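Long-range contacts in Uly1 (Catenovulum maritimum, PDB 7DRQ), which probably depolymerises the algal polysaccharide ulvan as a lyase of polysaccharide lyase family 24, and binds calcium ions: residues 93-103 / 138-149; 12-20 / 466-474. One frame throughout, in Å; residues are numbered along the deposited sequence.

The two contacts illustrate how a beta-propeller is closed once and elaborated locally. Contact 2 (12-20 / 466-474) joins segments 446 residues apart, placing the outermost strand 3-15 against strand 469-478 in one four-stranded antiparallel sheet, so the two ends of the chain share a blade. Contact 1 (93-103 / 138-149) is nested within the loop so closed; it joins the chain just beyond the four-stranded sheet that runs from strand 53-56 to strand 86-91 to a loop between strands 122-126 and 150-152. The centres lie about 21 Å apart, yet the contacts meet where His95 NE2 packs 3.9 Å from Phe17 CZ. Closure of the ring and a loop region of the neighbouring part of the fold are thus physically joined.

Contact 1 (93-103 / 138-149); sequences HQHTGFEGRWW and GGNGDIRKDYFR
Asn140 and Trp102 are joined by a water rather than directly, in a contact where flat groups do much of the work. The water donates to Asn140 OD1 at 2.6 Å and accepts from Trp102 NE1 at 3.3 Å, lying in the plane of that indole. The same amide oxygen approaches the edge of Trp103, 3.6 Å from CZ3, with amide and ring planes 71° apart, while Asn140 CB presses within 3.1 Å of Gly100 O and Thr137 is the main polar partner of the amide.

Beside this knot Arg101, its chain bent at chi2 (78°), spreads one guanidinium face over Gly138, NH2 being 3.7 Å from Gly138 CA. A side chain on Gly138 would collide with that nitrogen. Arg101 NH1 donates in the guanidinium plane to Glu99 O at 2.9 Å and also serves Asp136 O, and NH2 reaches Arg28 O. With a leucine here, three backbone carbonyls would probably lose a charged donor and Gly138 its flat neighbour.

At the other end His93 CE1 stands over the centre of the Arg149 guanidinium, 3.7 Å from CZ, and Thr96 OG1 comes up at its edge. Asp127 binds His93 and Arg149 alike from outside. Arg149 NH2 forms a salt bridge to Asp146 OD2 from above the carboxylate plane, and that oxygen also pairs with Lys185, a calcium-site residue. Phe98 to Arg101 form a type I' beta turn with glycine at its third position, a tight turn here docked on a long loop of a BNR-type beta-propeller whose far end, at Asp146, lies beside a calcium site.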
loop_
_atom_site.group_PDB
_atom_site.type_symbol
_atom_site.label_atom_id
_atom_site.label_comp_id
_atom_site.label_asym_id
_atom_site.label_seq_id
_atom_site.Cartn_x
_atom_site.Cartn_y
_atom_site.Cartn_z
ATOM N N HIS A 93 -7.168 -13.956 -14.086
ATOM C CA HIS A 93 -5.751 -13.923 -13.739
ATOM C C HIS A 93 -5.467 -14.671 -12.440
ATOM O O HIS A 93 -6.217 -14.563 -11.469
ATOM C CB HIS A 93 -5.265 -12.493 -13.579
ATOM C CG HIS A 93 -3.787 -12.398 -13.351
ATOM N ND1 HIS A 93 -2.870 -12.598 -14.361
ATOM C CD2 HIS A 93 -3.068 -12.149 -12.231
ATOM C CE1 HIS A 93 -1.648 -12.454 -13.879
ATOM N NE2 HIS A 93 -1.738 -12.188 -12.588
ATOM N N GLN A 94 -4.338 -15.381 -12.407
ATOM C CA GLN A 94 -3.881 -16.093 -11.219
ATOM C C GLN A 94 -2.532 -15.537 -10.798
ATOM O O GLN A 94 -1.710 -15.199 -11.647
ATOM C CB GLN A 94 -3.752 -17.606 -11.467
ATOM C CG GLN A 94 -5.055 -18.290 -11.875
ATOM C CD GLN A 94 -4.808 -19.596 -12.593
ATOM O OE1 GLN A 94 -4.497 -19.609 -13.788
ATOM N NE2 GLN A 94 -4.924 -20.702 -11.867
ATOM N N HIS A 95 -2.318 -15.432 -9.481
ATOM C CA HIS A 95 -1.045 -14.954 -8.939
ATOM C C HIS A 95 0.123 -15.660 -9.620
ATOM O O HIS A 95 0.181 -16.894 -9.644
ATOM C CB HIS A 95 -1.026 -15.208 -7.424
ATOM C CG HIS A 95 0.229 -14.759 -6.736
ATOM N ND1 HIS A 95 0.791 -13.514 -6.932
ATOM C CD2 HIS A 95 1.014 -15.388 -5.825
ATOM C CE1 HIS A 95 1.876 -13.400 -6.183
ATOM N NE2 HIS A 95 2.034 -14.524 -5.504
ATOM N N THR A 96 1.049 -14.881 -10.193
ATOM C CA THR A 96 2.182 -15.461 -10.904
ATOM C C THR A 96 3.410 -15.627 -10.017
ATOM O O THR A 96 4.457 -16.056 -10.504
ATOM C CB THR A 96 2.520 -14.624 -12.153
ATOM O OG1 THR A 96 2.794 -13.263 -11.788
ATOM C CG2 THR A 96 1.354 -14.660 -13.128
ATOM N N GLY A 97 3.302 -15.319 -8.726
ATOM C CA GLY A 97 4.360 -15.647 -7.792
ATOM C C GLY A 97 5.591 -14.784 -7.987
ATOM O O GLY A 97 5.522 -13.621 -8.413
ATOM N N PHE A 98 6.745 -15.375 -7.690
ATOM C CA PHE A 98 8.008 -14.668 -7.840
ATOM C C PHE A 98 8.473 -14.780 -9.288
ATOM O O PHE A 98 8.900 -15.854 -9.724
ATOM C CB PHE A 98 9.070 -15.221 -6.893
ATOM C CG PHE A 98 10.335 -14.402 -6.890
ATOM C CD1 PHE A 98 10.452 -13.298 -6.056
ATOM C CD2 PHE A 98 11.386 -14.711 -7.741
ATOM C CE1 PHE A 98 11.608 -12.526 -6.052
ATOM C CE2 PHE A 98 12.547 -13.937 -7.753
ATOM C CZ PHE A 98 12.657 -12.845 -6.911
ATOM N N GLU A 99 8.386 -13.672 -10.026
ATOM C CA GLU A 99 8.835 -13.590 -11.417
ATOM C C GLU A 99 8.342 -14.778 -12.242
ATOM O O GLU A 99 9.100 -15.427 -12.967
ATOM C CB GLU A 99 10.366 -13.463 -11.482
ATOM C CG GLU A 99 10.886 -12.180 -10.806
ATOM C CD GLU A 99 12.404 -12.115 -10.706
ATOM O OE1 GLU A 99 12.924 -11.165 -10.085
ATOM O OE2 GLU A 99 13.069 -13.024 -11.229
ATOM N N GLY A 100 7.049 -15.074 -12.117
ATOM C CA GLY A 100 6.423 -16.127 -12.886
ATOM C C GLY A 100 6.415 -17.485 -12.216
ATOM O O GLY A 100 5.657 -18.366 -12.645
ATOM N N ARG A 101 7.237 -17.681 -11.179
ATOM C CA ARG A 101 7.294 -18.941 -10.440
ATOM C C ARG A 101 6.144 -18.919 -9.454
ATOM O O ARG A 101 6.288 -18.501 -8.305
ATOM C CB ARG A 101 8.634 -19.107 -9.736
ATOM C CG ARG A 101 9.778 -19.457 -10.681
ATOM C CD ARG A 101 10.297 -18.237 -11.447
ATOM N NE ARG A 101 11.668 -18.452 -11.914
ATOM C CZ ARG A 101 12.323 -17.625 -12.727
ATOM N NH1 ARG A 101 11.738 -16.517 -13.164
ATOM N NH2 ARG A 101 13.575 -17.897 -13.093
ATOM N N TRP A 102 4.985 -19.392 -9.920
ATOM C CA TRP A 102 3.736 -19.163 -9.210
ATOM C C TRP A 102 3.641 -19.962 -7.919
ATOM O O TRP A 102 2.779 -19.659 -7.091
ATOM C CB TRP A 102 2.552 -19.490 -10.123
ATOM C CG TRP A 102 2.666 -20.826 -10.800
ATOM C CD1 TRP A 102 3.124 -21.067 -12.064
ATOM C CD2 TRP A 102 2.323 -22.107 -10.246
ATOM N NE1 TRP A 102 3.088 -22.416 -12.331
ATOM C CE2 TRP A 102 2.601 -23.076 -11.233
ATOM C CE3 TRP A 102 1.807 -22.527 -9.013
ATOM C CZ2 TRP A 102 2.379 -24.442 -11.025
ATOM C CZ3 TRP A 102 1.591 -23.883 -8.808
ATOM C CH2 TRP A 102 1.879 -24.823 -9.813
ATOM N N TRP A 103 4.500 -20.964 -7.731
ATOM C CA TRP A 103 4.549 -21.721 -6.481
ATOM C C TRP A 103 5.398 -21.040 -5.408
ATOM O O TRP A 103 5.549 -21.595 -4.313
ATOM C CB TRP A 103 5.079 -23.138 -6.750
ATOM C CG TRP A 103 6.427 -23.085 -7.405
ATOM C CD1 TRP A 103 7.633 -23.075 -6.781
ATOM C CD2 TRP A 103 6.699 -22.965 -8.811
ATOM N NE1 TRP A 103 8.647 -22.980 -7.702
ATOM C CE2 TRP A 103 8.103 -22.906 -8.957
ATOM C CE3 TRP A 103 5.897 -22.912 -9.957
ATOM C CZ2 TRP A 103 8.725 -22.796 -10.203
ATOM C CZ3 TRP A 103 6.520 -22.799 -11.202
ATOM C CH2 TRP A 103 7.921 -22.743 -11.310
ATOM N N GLY A 138 11.496 -17.529 -16.468
ATOM C CA GLY A 138 12.008 -18.881 -16.328
ATOM C C GLY A 138 11.139 -19.933 -16.974
ATOM O O GLY A 138 11.056 -21.054 -16.464
ATOM N N GLY A 139 10.481 -19.600 -18.083
ATOM C CA GLY A 139 9.614 -20.539 -18.761
ATOM C C GLY A 139 8.201 -20.604 -18.233
ATOM O O GLY A 139 7.477 -21.552 -18.561
ATOM N N ASN A 140 7.784 -19.637 -17.422
ATOM C CA ASN A 140 6.450 -19.630 -16.829
ATOM C C ASN A 140 5.684 -18.435 -17.391
ATOM O O ASN A 140 5.533 -17.404 -16.739
ATOM C CB ASN A 140 6.532 -19.572 -15.314
ATOM C CG ASN A 140 7.267 -20.751 -14.724
ATOM O OD1 ASN A 140 6.722 -21.850 -14.624
ATOM N ND2 ASN A 140 8.524 -20.532 -14.338
ATOM N N GLY A 141 5.211 -18.577 -18.622
ATOM C CA GLY A 141 4.350 -17.578 -19.216
ATOM C C GLY A 141 5.120 -16.500 -19.956
ATOM O O GLY A 141 6.309 -16.264 -19.728
ATOM N N ASP A 142 4.409 -15.836 -20.867
ATOM C CA ASP A 142 4.964 -14.782 -21.709
ATOM C C ASP A 142 4.489 -13.442 -21.156
ATOM O O ASP A 142 3.296 -13.125 -21.214
ATOM C CB ASP A 142 4.520 -14.993 -23.158
ATOM C CG ASP A 142 4.929 -13.869 -24.083
ATOM O OD1 ASP A 142 5.679 -12.957 -23.678
ATOM O OD2 ASP A 142 4.486 -13.906 -25.249
ATOM N N ILE A 143 5.421 -12.653 -20.622
ATOM C CA ILE A 143 5.086 -11.398 -19.955
ATOM C C ILE A 143 5.351 -10.185 -20.844
ATOM O O ILE A 143 5.206 -9.047 -20.392
ATOM C CB ILE A 143 5.832 -11.280 -18.615
ATOM C CG1 ILE A 143 5.124 -10.311 -17.665
ATOM C CG2 ILE A 143 7.286 -10.853 -18.830
ATOM C CD1 ILE A 143 5.733 -10.310 -16.258
ATOM N N ARG A 144 5.696 -10.401 -22.117
ATOM C CA ARG A 144 6.131 -9.286 -22.951
ATOM C C ARG A 144 5.057 -8.213 -23.100
ATOM O O ARG A 144 5.382 -7.022 -23.176
ATOM C CB ARG A 144 6.566 -9.812 -24.315
ATOM C CG ARG A 144 7.868 -10.592 -24.248
ATOM C CD ARG A 144 8.214 -11.205 -25.598
ATOM N NE ARG A 144 7.295 -12.279 -25.951
ATOM C CZ ARG A 144 7.261 -12.870 -27.141
ATOM N NH1 ARG A 144 8.096 -12.483 -28.095
ATOM N NH2 ARG A 144 6.395 -13.841 -27.377
ATOM N N LYS A 145 3.781 -8.610 -23.141
ATOM C CA LYS A 145 2.648 -7.691 -23.197
ATOM C C LYS A 145 1.762 -7.838 -21.964
ATOM O O LYS A 145 0.540 -7.674 -22.034
ATOM C CB LYS A 145 1.837 -7.908 -24.478
ATOM C CG LYS A 145 2.665 -7.754 -25.752
ATOM C CD LYS A 145 3.254 -6.358 -25.860
ATOM C CE LYS A 145 3.987 -6.156 -27.199
ATOM N NZ LYS A 145 4.633 -4.821 -27.257
ATOM N N ASP A 146 2.374 -8.157 -20.815
ATOM C CA ASP A 146 1.592 -8.357 -19.599
ATOM C C ASP A 146 2.361 -7.912 -18.355
ATOM O O ASP A 146 2.050 -8.378 -17.252
ATOM C CB ASP A 146 1.178 -9.831 -19.487
ATOM C CG ASP A 146 0.039 -10.048 -18.507
ATOM O OD1 ASP A 146 -0.898 -9.217 -18.475
ATOM O OD2 ASP A 146 0.076 -11.060 -17.766
ATOM N N TYR A 147 3.357 -7.031 -18.507
ATOM C CA TYR A 147 4.206 -6.616 -17.390
ATOM C C TYR A 147 3.533 -5.581 -16.502
ATOM O O TYR A 147 3.992 -5.357 -15.372
ATOM C CB TYR A 147 5.529 -6.038 -17.909
ATOM C CG TYR A 147 5.308 -4.957 -18.938
ATOM C CD1 TYR A 147 5.084 -3.640 -18.554
ATOM C CD2 TYR A 147 5.298 -5.258 -20.294
ATOM C CE1 TYR A 147 4.873 -2.649 -19.495
ATOM C CE2 TYR A 147 5.083 -4.279 -21.238
ATOM C CZ TYR A 147 4.868 -2.980 -20.832
ATOM O OH TYR A 147 4.656 -1.996 -21.762
ATOM N N PHE A 148 2.467 -4.950 -16.996
ATOM C CA PHE A 148 1.648 -4.004 -16.254
ATOM C C PHE A 148 0.216 -4.511 -16.361
ATOM O O PHE A 148 -0.229 -4.874 -17.454
ATOM C CB PHE A 148 1.773 -2.573 -16.829
ATOM C CG PHE A 148 0.950 -1.550 -16.100
ATOM C CD1 PHE A 148 1.452 -0.922 -14.970
ATOM C CD2 PHE A 148 -0.330 -1.231 -16.531
ATOM C CE1 PHE A 148 0.690 -0.004 -14.273
ATOM C CE2 PHE A 148 -1.104 -0.301 -15.847
ATOM C CZ PHE A 148 -0.589 0.322 -14.714
ATOM N N ARG A 149 -0.494 -4.572 -15.232
ATOM C CA ARG A 149 -1.729 -5.358 -15.149
ATOM C C ARG A 149 -2.858 -4.523 -14.550
ATOM O O ARG A 149 -2.946 -4.364 -13.328
ATOM C CB ARG A 149 -1.489 -6.641 -14.348
ATOM C CG ARG A 149 -0.468 -7.561 -15.020
ATOM C CD ARG A 149 0.042 -8.692 -14.127
ATOM N NE ARG A 149 0.729 -9.677 -14.961
ATOM C CZ ARG A 149 1.534 -10.637 -14.521
ATOM N NH1 ARG A 149 1.790 -10.762 -13.225
ATOM N NH2 ARG A 149 2.079 -11.479 -15.395
HETATM O O HOH W 1 4.307 -22.356 -15.382
#

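Contact 2 (12-20 / 466-474); sequences DQALFFDGV and AGDKRTTYL
Arg470 lays its guanidinium flat on the ring of Phe16, a cation-pi stack with the planes 25° apart and CZ 3.9 Å from the ring centroid. The group sits off-centre, so that NH2 comes to 3.4 Å from Phe16 CD2, while the aliphatic CG rests against Phe16 CB. A bend at chi2 (-88°) folds the arginine back over the loop that leads into its strand, where NE donates to Gly467 O at 2.9 Å and NH2 adds a weak bond to the same oxygen. Ala466 N lies over the guanidinium face turned away from Phe16, and Leu461 of the adjoining strand 455-462 touches both stacked side chains.

Farther along, the side chains of Asp12 and Thr471 run side by side, and Thr471 OG1 donates to Asp12 OD1 in a very short 2.5 Å bond; Lys9 takes the other carboxylate oxygen. Ala14 CB packs on Thr472 CG2.

What positions these groups is the backbone. Ala14 and Arg470 form an antiparallel hydrogen-bonded pair, with Ala14 N to Arg470 O at 2.9 Å and Arg470 N to Ala14 O at 2.8 Å. Gln13 and Ala14 together face Arg470, a classic beta bulge beside the corner that the chain turns at Asp12. Phe16 N then reaches Asp468 O at 3.2 Å.

Outside this shell a water donates to both Asp18 OD1 and Asp468 OD2, which also accept from Tyr38 N and Ile69 N, while Lys469 NZ bridges to Asp468 OD1. Here the N-terminal strand completes the sheet of the last strands, the velcro closure known from beta-propellers. Two carboxylates tied by water, lysine and backbone donors imply that their mutual repulsion is probably well screened, and the stacked arginine probably adds a cation-pi attraction to the strand pairing that holds the seam.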
loop_
_atom_site.group_PDB
_atom_site.type_symbol
_atom_site.label_atom_id
_atom_site.label_comp_id
_atom_site.label_asym_id
_atom_site.label_seq_id
_atom_site.Cartn_x
_atom_site.Cartn_y
_atom_site.Cartn_z
ATOM N N ASP A 12 -13.696 -18.198 3.350
ATOM C CA ASP A 12 -12.905 -19.240 3.980
ATOM C C ASP A 12 -11.825 -19.758 3.048
ATOM O O ASP A 12 -11.172 -20.762 3.362
ATOM C CB ASP A 12 -13.795 -20.407 4.408
ATOM C CG ASP A 12 -14.679 -20.070 5.582
ATOM O OD1 ASP A 12 -14.177 -19.478 6.562
ATOM O OD2 ASP A 12 -15.886 -20.395 5.519
ATOM N N GLN A 13 -11.627 -19.098 1.903
ATOM C CA GLN A 13 -10.724 -19.598 0.874
ATOM C C GLN A 13 -9.665 -18.573 0.483
ATOM O O GLN A 13 -9.177 -18.598 -0.646
ATOM C CB GLN A 13 -11.507 -20.024 -0.365
ATOM C CG GLN A 13 -12.600 -21.031 -0.107
ATOM C CD GLN A 13 -12.709 -22.037 -1.232
ATOM O OE1 GLN A 13 -12.714 -21.665 -2.405
ATOM N NE2 GLN A 13 -12.784 -23.321 -0.881
ATOM N N ALA A 14 -9.302 -17.664 1.389
ATOM C CA ALA A 14 -8.260 -16.687 1.079
ATOM C C ALA A 14 -6.899 -17.364 0.986
ATOM O O ALA A 14 -6.541 -18.196 1.827
ATOM C CB ALA A 14 -8.219 -15.591 2.146
ATOM N N LEU A 15 -6.145 -17.009 -0.048
ATOM C CA LEU A 15 -4.849 -17.639 -0.284
ATOM C C LEU A 15 -3.850 -17.284 0.813
ATOM O O LEU A 15 -3.746 -16.132 1.240
ATOM C CB LEU A 15 -4.305 -17.225 -1.649
ATOM C CG LEU A 15 -2.888 -17.725 -1.986
ATOM C CD1 LEU A 15 -2.870 -19.258 -2.062
ATOM C CD2 LEU A 15 -2.385 -17.114 -3.297
ATOM N N PHE A 16 -3.102 -18.290 1.263
ATOM C CA PHE A 16 -2.053 -18.111 2.250
ATOM C C PHE A 16 -0.862 -18.971 1.857
ATOM O O PHE A 16 -1.040 -20.086 1.361
ATOM C CB PHE A 16 -2.550 -18.493 3.644
ATOM C CG PHE A 16 -1.566 -18.226 4.739
ATOM C CD1 PHE A 16 -1.487 -16.972 5.324
ATOM C CD2 PHE A 16 -0.750 -19.242 5.215
ATOM C CE1 PHE A 16 -0.582 -16.728 6.353
ATOM C CE2 PHE A 16 0.154 -19.008 6.234
ATOM C CZ PHE A 16 0.242 -17.748 6.804
ATOM N N PHE A 17 0.340 -18.453 2.073
ATOM C CA PHE A 17 1.561 -19.171 1.714
ATOM C C PHE A 17 1.991 -19.998 2.922
ATOM O O PHE A 17 2.672 -19.503 3.823
ATOM C CB PHE A 17 2.639 -18.194 1.265
ATOM C CG PHE A 17 2.178 -17.246 0.195
ATOM C CD1 PHE A 17 1.344 -17.688 -0.822
ATOM C CD2 PHE A 17 2.577 -15.917 0.199
ATOM C CE1 PHE A 17 0.922 -16.810 -1.820
ATOM C CE2 PHE A 17 2.159 -15.038 -0.800
ATOM C CZ PHE A 17 1.324 -15.490 -1.799
ATOM N N ASP A 18 1.589 -21.264 2.938
ATOM C CA ASP A 18 1.751 -22.126 4.104
ATOM C C ASP A 18 3.090 -22.856 4.136
ATOM O O ASP A 18 3.292 -23.711 5.009
ATOM C CB ASP A 18 0.607 -23.137 4.168
ATOM C CG ASP A 18 0.640 -24.141 3.033
ATOM O OD1 ASP A 18 1.009 -23.778 1.889
ATOM O OD2 ASP A 18 0.292 -25.308 3.291
ATOM N N GLY A 19 3.995 -22.543 3.215
ATOM C CA GLY A 19 5.304 -23.177 3.173
ATOM C C GLY A 19 6.360 -22.420 3.949
ATOM O O GLY A 19 6.060 -21.848 5.002
ATOM N N VAL A 20 7.595 -22.396 3.446
ATOM C CA VAL A 20 8.702 -21.759 4.149
ATOM C C VAL A 20 9.267 -20.622 3.305
ATOM O O VAL A 20 9.003 -20.497 2.106
ATOM C CB VAL A 20 9.816 -22.759 4.535
ATOM C CG1 VAL A 20 9.243 -23.893 5.357
ATOM C CG2 VAL A 20 10.542 -23.286 3.290
ATOM N N ALA A 466 -5.076 -23.340 8.831
ATOM C CA ALA A 466 -4.136 -24.344 8.362
ATOM C C ALA A 466 -4.161 -24.393 6.840
ATOM O O ALA A 466 -5.176 -24.085 6.205
ATOM C CB ALA A 466 -4.456 -25.730 8.946
ATOM N N GLY A 467 -3.028 -24.771 6.264
ATOM C CA GLY A 467 -2.935 -24.891 4.823
ATOM C C GLY A 467 -2.948 -23.550 4.097
ATOM O O GLY A 467 -2.727 -22.477 4.669
ATOM N N ASP A 468 -3.249 -23.627 2.803
ATOM C CA ASP A 468 -3.147 -22.473 1.915
ATOM C C ASP A 468 -4.498 -21.815 1.636
ATOM O O ASP A 468 -4.614 -21.029 0.685
ATOM C CB ASP A 468 -2.449 -22.884 0.614
ATOM C CG ASP A 468 -3.146 -24.037 -0.094
ATOM O OD1 ASP A 468 -4.256 -24.416 0.317
ATOM O OD2 ASP A 468 -2.586 -24.557 -1.085
ATOM N N LYS A 469 -5.511 -22.116 2.448
ATOM C CA LYS A 469 -6.826 -21.487 2.375
ATOM C C LYS A 469 -7.234 -21.068 3.780
ATOM O O LYS A 469 -7.369 -21.916 4.669
ATOM C CB LYS A 469 -7.873 -22.433 1.780
ATOM C CG LYS A 469 -7.666 -22.727 0.297
ATOM C CD LYS A 469 -8.576 -23.864 -0.174
ATOM C CE LYS A 469 -8.098 -25.219 0.349
ATOM N NZ LYS A 469 -6.775 -25.632 -0.240
ATOM N N ARG A 470 -7.443 -19.771 3.979
ATOM C CA ARG A 470 -7.720 -19.243 5.309
ATOM C C ARG A 470 -8.961 -18.368 5.270
ATOM O O ARG A 470 -9.507 -18.058 4.205
ATOM C CB ARG A 470 -6.531 -18.441 5.850
ATOM C CG ARG A 470 -5.202 -19.170 5.771
ATOM C CD ARG A 470 -4.968 -20.015 6.993
ATOM N NE ARG A 470 -3.815 -20.905 6.869
ATOM C CZ ARG A 470 -2.681 -20.768 7.554
ATOM N NH1 ARG A 470 -2.527 -19.762 8.409
ATOM N NH2 ARG A 470 -1.706 -21.650 7.395
ATOM N N THR A 471 -9.386 -17.933 6.452
ATOM C CA THR A 471 -10.641 -17.209 6.615
ATOM C C THR A 471 -10.357 -15.744 6.914
ATOM O O THR A 471 -9.541 -15.433 7.788
ATOM C CB THR A 471 -11.484 -17.827 7.736
ATOM O OG1 THR A 471 -11.850 -19.164 7.363
ATOM C CG2 THR A 471 -12.753 -17.013 7.959
ATOM N N THR A 472 -11.036 -14.850 6.195
ATOM C CA THR A 472 -10.926 -13.423 6.432
ATOM C C THR A 472 -12.276 -12.855 6.835
ATOM O O THR A 472 -13.334 -13.384 6.476
ATOM C CB THR A 472 -10.414 -12.662 5.192
ATOM O OG1 THR A 472 -11.280 -12.949 4.098
ATOM C CG2 THR A 472 -9.010 -13.109 4.842
ATOM N N TYR A 473 -12.215 -11.754 7.575
ATOM C CA TYR A 473 -13.380 -11.069 8.095
ATOM C C TYR A 473 -13.254 -9.585 7.807
ATOM O O TYR A 473 -12.153 -9.053 7.656
ATOM C CB TYR A 473 -13.519 -11.253 9.608
ATOM C CG TYR A 473 -14.114 -12.584 9.971
ATOM C CD1 TYR A 473 -13.316 -13.705 10.097
ATOM C CD2 TYR A 473 -15.481 -12.720 10.157
ATOM C CE1 TYR A 473 -13.864 -14.938 10.416
ATOM C CE2 TYR A 473 -16.036 -13.943 10.474
ATOM C CZ TYR A 473 -15.225 -15.043 10.599
ATOM O OH TYR A 473 -15.782 -16.268 10.918
ATOM N N LEU A 474 -14.404 -8.925 7.774
ATOM C CA LEU A 474 -14.490 -7.475 7.800
ATOM C C LEU A 474 -15.153 -7.043 9.097
ATOM O O LEU A 474 -16.248 -7.520 9.425
ATOM C CB LEU A 474 -15.303 -6.948 6.617
ATOM C CG LEU A 474 -15.748 -5.481 6.726
ATOM C CD1 LEU A 474 -14.537 -4.538 6.720
ATOM C CD2 LEU A 474 -16.724 -5.111 5.589
HETATM O O HOH W 2 0.036 -25.147 -0.543
#